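Local coordinates for protein succinylglutamate desuccinylase (Chromobacterium violaceum, PDB 1YW4) that probably hydrolyses N-succinylglutamate to succinate and glutamate, the last step of the arginine succinyltransferase pathway, using one zinc ion per subunit, at residues N102-H113 / L119-E129. Numbering follows the deposited sequence.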
ATOM      1  N   ASN A 102     -18.636  -4.082 -31.991  1.00 23.52           N
ATOM      2  CA  ASN A 102     -17.487  -4.869 -32.414  1.00 24.06           C
ATOM      3  C   ASN A 102     -16.394  -4.958 -31.364  1.00 23.74           C
ATOM      4  O   ASN A 102     -15.795  -6.013 -31.176  1.00 23.50           O
ATOM      5  CB  ASN A 102     -16.903  -4.263 -33.690  1.00 23.80           C
ATOM      6  CG  ASN A 102     -17.899  -4.225 -34.818  1.00 26.15           C
ATOM      7  OD1 ASN A 102     -17.919  -3.281 -35.614  1.00 28.97           O
ATOM      8  ND2 ASN A 102     -18.732  -5.254 -34.905  1.00 27.87           N
ATOM      9  N   TYR A 103     -16.147  -3.842 -30.683  1.00 21.88           N
ATOM     10  CA  TYR A 103     -15.101  -3.764 -29.669  1.00 19.76           C
ATOM     11  C   TYR A 103     -15.489  -2.785 -28.551  1.00 18.52           C
ATOM     12  O   TYR A 103     -16.101  -1.744 -28.810  1.00 16.21           O
ATOM     13  CB  TYR A 103     -13.814  -3.303 -30.350  1.00 21.29           C
ATOM     14  CG  TYR A 103     -12.531  -3.697 -29.663  1.00 23.71           C
ATOM     15  CD1 TYR A 103     -12.032  -2.955 -28.594  1.00 25.76           C
ATOM     16  CD2 TYR A 103     -11.782  -4.786 -30.120  1.00 25.75           C
ATOM     17  CE1 TYR A 103     -10.812  -3.277 -27.999  1.00 26.34           C
ATOM     18  CE2 TYR A 103     -10.561  -5.119 -29.532  1.00 28.76           C
ATOM     19  CZ  TYR A 103     -10.083  -4.355 -28.477  1.00 28.95           C
ATOM     20  OH  TYR A 103      -8.861  -4.647 -27.923  1.00 31.27           O
ATOM     21  N   ASP A 104     -15.134  -3.138 -27.319  1.00 17.42           N
ATOM     22  CA  ASP A 104     -15.408  -2.319 -26.137  1.00 17.43           C
ATOM     23  C   ASP A 104     -14.750  -0.947 -26.322  1.00 17.56           C
ATOM     24  O   ASP A 104     -13.521  -0.834 -26.321  1.00 16.04           O
ATOM     25  CB  ASP A 104     -14.833  -3.009 -24.887  1.00 17.98           C
ATOM     26  CG  ASP A 104     -15.211  -2.305 -23.587  1.00 19.62           C
ATOM     27  OD1 ASP A 104     -15.318  -1.061 -23.576  1.00 18.70           O
ATOM     28  OD2 ASP A 104     -15.378  -3.002 -22.563  1.00 20.09           O
HETATM   29  N   MSE A 105     -15.563   0.092 -26.477  1.00 16.34           N
HETATM   30  CA  MSE A 105     -15.019   1.426 -26.675  1.00 17.87           C
HETATM   31  C   MSE A 105     -14.152   1.877 -25.517  1.00 16.95           C
HETATM   32  O   MSE A 105     -13.179   2.604 -25.720  1.00 16.88           O
HETATM   33  CB  MSE A 105     -16.136   2.443 -26.914  1.00 18.23           C
HETATM   34  CG  MSE A 105     -15.628   3.845 -27.266  1.00 22.24           C
HETATM   35 SE   MSE A 105     -17.048   4.991 -27.914  1.00 26.23          SE
HETATM   36  CE  MSE A 105     -17.242   4.203 -29.665  1.00 23.84           C
ATOM     37  N   ASN A 106     -14.469   1.454 -24.297  1.00 16.81           N
ATOM     38  CA  ASN A 106     -13.626   1.897 -23.202  1.00 17.43           C
ATOM     39  C   ASN A 106     -12.318   1.132 -23.129  1.00 18.40           C
ATOM     40  O   ASN A 106     -11.655   1.088 -22.094  1.00 18.48           O
ATOM     41  CB  ASN A 106     -14.347   1.866 -21.860  1.00 17.36           C
ATOM     42  CG  ASN A 106     -13.972   3.066 -21.002  1.00 16.81           C
ATOM     43  OD1 ASN A 106     -13.560   4.097 -21.538  1.00 10.66           O
ATOM     44  ND2 ASN A 106     -14.119   2.950 -19.688  1.00 11.51           N
ATOM     45  N   ARG A 107     -11.967   0.520 -24.249  1.00 19.24           N
ATOM     46  CA  ARG A 107     -10.702  -0.184 -24.379  1.00 20.28           C
ATOM     47  C   ARG A 107     -10.040   0.416 -25.623  1.00 18.52           C
ATOM     48  O   ARG A 107      -8.967  -0.023 -26.036  1.00 19.71           O
ATOM     49  CB  ARG A 107     -10.922  -1.683 -24.586  1.00 22.93           C
ATOM     50  CG  ARG A 107     -11.382  -2.442 -23.358  1.00 26.96           C
ATOM     51  CD  ARG A 107     -11.441  -3.927 -23.657  1.00 31.68           C
ATOM     52  NE  ARG A 107     -10.150  -4.414 -24.150  1.00 36.39           N
ATOM     53  CZ  ARG A 107      -9.975  -5.574 -24.777  1.00 38.95           C
ATOM     54  NH1 ARG A 107      -8.765  -5.933 -25.189  1.00 38.37           N
ATOM     55  NH2 ARG A 107     -11.016  -6.370 -25.000  1.00 38.68           N
ATOM     56  N   LEU A 108     -10.685   1.419 -26.219  1.00 15.12           N
ATOM     57  CA  LEU A 108     -10.150   2.052 -27.428  1.00 15.78           C
ATOM     58  C   LEU A 108      -9.620   3.478 -27.271  1.00 14.97           C
ATOM     59  O   LEU A 108      -9.208   4.104 -28.257  1.00 14.16           O
ATOM     60  CB  LEU A 108     -11.200   2.025 -28.536  1.00 16.95           C
ATOM     61  CG  LEU A 108     -11.529   0.637 -29.096  1.00 19.77           C
ATOM     62  CD1 LEU A 108     -12.684   0.753 -30.072  1.00 19.05           C
ATOM     63  CD2 LEU A 108     -10.291   0.045 -29.791  1.00 19.47           C
ATOM     64  N   PHE A 109      -9.641   3.997 -26.048  1.00 12.11           N
ATOM     65  CA  PHE A 109      -9.125   5.333 -25.795  1.00 14.42           C
ATOM     66  C   PHE A 109      -7.621   5.270 -25.506  1.00 16.44           C
ATOM     67  O   PHE A 109      -7.015   4.196 -25.549  1.00 15.25           O
ATOM     68  CB  PHE A 109      -9.866   5.993 -24.622  1.00 12.77           C
ATOM     69  CG  PHE A 109     -11.299   6.343 -24.932  1.00 12.89           C
ATOM     70  CD1 PHE A 109     -12.341   5.517 -24.511  1.00 12.71           C
ATOM     71  CD2 PHE A 109     -11.602   7.501 -25.661  1.00 11.64           C
ATOM     72  CE1 PHE A 109     -13.674   5.829 -24.809  1.00 11.64           C
ATOM     73  CE2 PHE A 109     -12.928   7.827 -25.970  1.00 13.79           C
ATOM     74  CZ  PHE A 109     -13.969   6.989 -25.544  1.00 11.09           C
ATOM     75  N   ASN A 110      -7.032   6.427 -25.208  1.00 17.49           N
ATOM     76  CA  ASN A 110      -5.597   6.533 -24.942  1.00 18.96           C
ATOM     77  C   ASN A 110      -4.830   6.123 -26.193  1.00 18.80           C
ATOM     78  O   ASN A 110      -3.711   5.616 -26.116  1.00 17.35           O
ATOM     79  CB  ASN A 110      -5.190   5.655 -23.748  1.00 19.45           C
ATOM     80  CG  ASN A 110      -3.730   5.839 -23.348  1.00 23.42           C
ATOM     81  OD1 ASN A 110      -3.226   6.959 -23.300  1.00 23.40           O
ATOM     82  ND2 ASN A 110      -3.051   4.735 -23.048  1.00 23.80           N
ATOM     83  N   GLY A 111      -5.457   6.338 -27.348  1.00 18.58           N
ATOM     84  CA  GLY A 111      -4.831   6.017 -28.620  1.00 20.56           C
ATOM     85  C   GLY A 111      -4.974   4.581 -29.090  1.00 21.09           C
ATOM     86  O   GLY A 111      -4.575   4.258 -30.205  1.00 19.88           O
ATOM     87  N   ALA A 112      -5.545   3.722 -28.253  1.00 21.02           N
ATOM     88  CA  ALA A 112      -5.716   2.317 -28.593  1.00 21.97           C
ATOM     89  C   ALA A 112      -6.576   2.072 -29.835  1.00 23.05           C
ATOM     90  O   ALA A 112      -6.529   0.987 -30.429  1.00 22.50           O
ATOM     91  CB  ALA A 112      -6.298   1.561 -27.400  1.00 20.79           C
ATOM     92  N   HIS A 113      -7.360   3.074 -30.228  1.00 22.45           N
ATOM     93  CA  HIS A 113      -8.216   2.953 -31.404  1.00 22.27           C
ATOM     94  C   HIS A 113      -7.373   2.741 -32.670  1.00 24.42           C
ATOM     95  O   HIS A 113      -7.844   2.175 -33.656  1.00 23.13           O
ATOM     96  CB  HIS A 113      -9.084   4.205 -31.567  1.00 20.62           C
ATOM     97  CG  HIS A 113      -8.313   5.486 -31.493  1.00 20.81           C
ATOM     98  ND1 HIS A 113      -8.199   6.221 -30.333  1.00 19.70           N
ATOM     99  CD2 HIS A 113      -7.586   6.141 -32.427  1.00 18.97           C
ATOM    100  CE1 HIS A 113      -7.432   7.272 -30.554  1.00 16.79           C
ATOM    101  NE2 HIS A 113      -7.045   7.246 -31.816  1.00 23.30           N
ATOM    102  N   LEU A 119     -12.537  -0.404 -37.358  1.00 27.65           N
ATOM    103  CA  LEU A 119     -13.749  -0.381 -36.542  1.00 25.01           C
ATOM    104  C   LEU A 119     -14.360   1.002 -36.358  1.00 23.05           C
ATOM    105  O   LEU A 119     -13.677   1.954 -36.002  1.00 21.38           O
ATOM    106  CB  LEU A 119     -13.481  -0.988 -35.161  1.00 25.15           C
ATOM    107  CG  LEU A 119     -12.937  -2.420 -35.130  1.00 26.68           C
ATOM    108  CD1 LEU A 119     -12.601  -2.813 -33.702  1.00 25.78           C
ATOM    109  CD2 LEU A 119     -13.961  -3.367 -35.726  1.00 27.87           C
ATOM    110  N   PRO A 120     -15.671   1.121 -36.601  1.00 23.70           N
ATOM    111  CA  PRO A 120     -16.377   2.395 -36.452  1.00 22.38           C
ATOM    112  C   PRO A 120     -16.236   2.906 -35.016  1.00 21.45           C
ATOM    113  O   PRO A 120     -16.182   4.115 -34.780  1.00 21.55           O
ATOM    114  CB  PRO A 120     -17.813   2.034 -36.809  1.00 22.16           C
ATOM    115  CG  PRO A 120     -17.635   0.911 -37.801  1.00 24.76           C
ATOM    116  CD  PRO A 120     -16.562   0.084 -37.149  1.00 23.65           C
ATOM    117  N   GLU A 121     -16.167   1.984 -34.054  1.00 19.67           N
ATOM    118  CA  GLU A 121     -16.015   2.388 -32.655  1.00 17.28           C
ATOM    119  C   GLU A 121     -14.639   3.001 -32.391  1.00 15.77           C
ATOM    120  O   GLU A 121     -14.460   3.778 -31.439  1.00 11.34           O
ATOM    121  CB  GLU A 121     -16.297   1.201 -31.722  1.00 19.18           C
ATOM    122  CG  GLU A 121     -17.789   1.069 -31.405  1.00 20.09           C
ATOM    123  CD  GLU A 121     -18.239  -0.360 -31.101  1.00 21.83           C
ATOM    124  OE1 GLU A 121     -19.213  -0.523 -30.333  1.00 20.90           O
ATOM    125  OE2 GLU A 121     -17.640  -1.318 -31.639  1.00 21.46           O
ATOM    126  N   SER A 122     -13.674   2.676 -33.251  1.00 13.31           N
ATOM    127  CA  SER A 122     -12.327   3.227 -33.131  1.00 14.48           C
ATOM    128  C   SER A 122     -12.324   4.643 -33.698  1.00 13.02           C
ATOM    129  O   SER A 122     -11.690   5.540 -33.152  1.00 15.51           O
ATOM    130  CB  SER A 122     -11.309   2.369 -33.899  1.00 14.90           C
ATOM    131  OG  SER A 122     -11.285   1.044 -33.404  1.00 15.43           O
ATOM    132  N   VAL A 123     -13.026   4.835 -34.808  1.00 15.11           N
ATOM    133  CA  VAL A 123     -13.112   6.158 -35.410  1.00 14.20           C
ATOM    134  C   VAL A 123     -13.836   7.087 -34.424  1.00 15.26           C
ATOM    135  O   VAL A 123     -13.444   8.237 -34.227  1.00 12.67           O
ATOM    136  CB  VAL A 123     -13.889   6.113 -36.747  1.00 15.80           C
ATOM    137  CG1 VAL A 123     -14.033   7.522 -37.331  1.00 12.28           C
ATOM    138  CG2 VAL A 123     -13.144   5.210 -37.743  1.00 17.53           C
ATOM    139  N   ARG A 124     -14.891   6.571 -33.804  1.00 13.69           N
ATOM    140  CA  ARG A 124     -15.663   7.347 -32.850  1.00 12.72           C
ATOM    141  C   ARG A 124     -14.827   7.694 -31.614  1.00 12.17           C
ATOM    142  O   ARG A 124     -14.853   8.825 -31.127  1.00 12.75           O
ATOM    143  CB  ARG A 124     -16.911   6.563 -32.454  1.00 12.69           C
ATOM    144  CG  ARG A 124     -17.727   7.212 -31.356  1.00 13.46           C
ATOM    145  CD  ARG A 124     -18.274   8.571 -31.762  1.00 11.29           C
ATOM    146  NE  ARG A 124     -19.303   8.968 -30.800  1.00 14.68           N
ATOM    147  CZ  ARG A 124     -20.071  10.043 -30.905  1.00 11.45           C
ATOM    148  NH1 ARG A 124     -19.940  10.870 -31.934  1.00 15.41           N
ATOM    149  NH2 ARG A 124     -20.989  10.276 -29.980  1.00  9.54           N
ATOM    150  N   ALA A 125     -14.078   6.723 -31.106  1.00 11.03           N
ATOM    151  CA  ALA A 125     -13.232   6.963 -29.951  1.00 10.82           C
ATOM    152  C   ALA A 125     -12.234   8.097 -30.245  1.00 13.22           C
ATOM    153  O   ALA A 125     -12.027   8.982 -29.406  1.00 10.54           O
ATOM    154  CB  ALA A 125     -12.473   5.674 -29.575  1.00 12.35           C
ATOM    155  N   ALA A 126     -11.609   8.066 -31.426  1.00 12.55           N
ATOM    156  CA  ALA A 126     -10.638   9.100 -31.801  1.00 12.85           C
ATOM    157  C   ALA A 126     -11.295  10.474 -31.903  1.00 11.50           C
ATOM    158  O   ALA A 126     -10.714  11.489 -31.518  1.00 10.53           O
ATOM    159  CB  ALA A 126      -9.960   8.740 -33.139  1.00 13.35           C
ATOM    160  N   GLU A 127     -12.523  10.494 -32.409  1.00 12.78           N
ATOM    161  CA  GLU A 127     -13.265  11.742 -32.533  1.00 13.72           C
ATOM    162  C   GLU A 127     -13.555  12.315 -31.141  1.00 13.09           C
ATOM    163  O   GLU A 127     -13.413  13.519 -30.909  1.00 11.20           O
ATOM    164  CB  GLU A 127     -14.569  11.491 -33.292  1.00 15.02           C
ATOM    165  CG  GLU A 127     -15.497  12.693 -33.365  1.00 17.99           C
ATOM    166  CD  GLU A 127     -16.743  12.404 -34.168  1.00 17.28           C
ATOM    167  OE1 GLU A 127     -17.574  11.587 -33.726  1.00 20.09           O
ATOM    168  OE2 GLU A 127     -16.898  12.994 -35.248  1.00 20.82           O
ATOM    169  N   LEU A 128     -13.951  11.447 -30.215  1.00 13.48           N
ATOM    170  CA  LEU A 128     -14.264  11.872 -28.853  1.00 12.32           C
ATOM    171  C   LEU A 128     -13.022  12.389 -28.124  1.00 12.32           C
ATOM    172  O   LEU A 128     -13.110  13.329 -27.321  1.00 13.94           O
ATOM    173  CB  LEU A 128     -14.902  10.712 -28.076  1.00 10.84           C
ATOM    174  CG  LEU A 128     -16.260  10.197 -28.595  1.00 10.76           C
ATOM    175  CD1 LEU A 128     -16.699   9.021 -27.732  1.00 12.94           C
ATOM    176  CD2 LEU A 128     -17.322  11.306 -28.570  1.00 11.24           C
ATOM    177  N   GLU A 129     -11.873  11.763 -28.380  1.00 12.29           N
ATOM    178  CA  GLU A 129     -10.611  12.192 -27.769  1.00 11.85           C
ATOM    179  C   GLU A 129     -10.308  13.610 -28.241  1.00  9.61           C
ATOM    180  O   GLU A 129     -10.040  14.512 -27.452  1.00 11.42           O
ATOM    181  CB  GLU A 129      -9.442  11.283 -28.200  1.00 12.20           C
ATOM    182  CG  GLU A 129      -9.518   9.834 -27.727  1.00 14.45           C
ATOM    183  CD  GLU A 129      -8.203   9.085 -27.908  1.00 18.62           C
ATOM    184  OE1 GLU A 129      -7.400   9.491 -28.774  1.00 17.26           O
ATOM    185  OE2 GLU A 129      -7.971   8.088 -27.192  1.00 17.82           O
TER
HETATM  186  O   HOH W   1     -16.558  -0.763 -33.985  1.00 37.04           O
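Two helix glutamates, E121 and E129, grip backbone N-H groups of the loop 102-113, which packs along the first turns of helix 120-137 in the zinc-exopeptidase-like catalytic domain of the AspA/AstE family. At one end E121 OE2 accepts from N102 N (3.0 Å), through its syn lone pair, and from Y103 N (3.1 Å), which meets it from above the carboxylate plane. A water ties the same oxygen to E121 N and N102 OD1, while OE1 is held by G101 and N90, so the carboxylate is fixed at both oxygens. Nearby, L119 at the N-cap position sets CD1 against Y103 CB and CD2 against N102 CB. Between the glutamates the contact is apolar: A125 CB nestles against L108 CB and lies over one face of the F109 ring, whose CZ touches L128 CD1. M105, a selenomethionine, bends at chi3 (-74°) to lay CE on R124 CG (3.5 Å) and E121 CG. The loop also reaches the metal site: D104 OD1 is hydrogen-bonded to NE2 of the zinc ligand H56. Separately, the F109 ring stacks on F198. At the far end, E129 OE2 takes G111 N (3.1 Å) in the type I' turn 109-112. H113, its chi1 at 50°, turns its ring back so that ND1 donates to L108 O, nearly along the C=O axis, and A126 CB sits over one ring face, 3.7 Å from the H113 centroid.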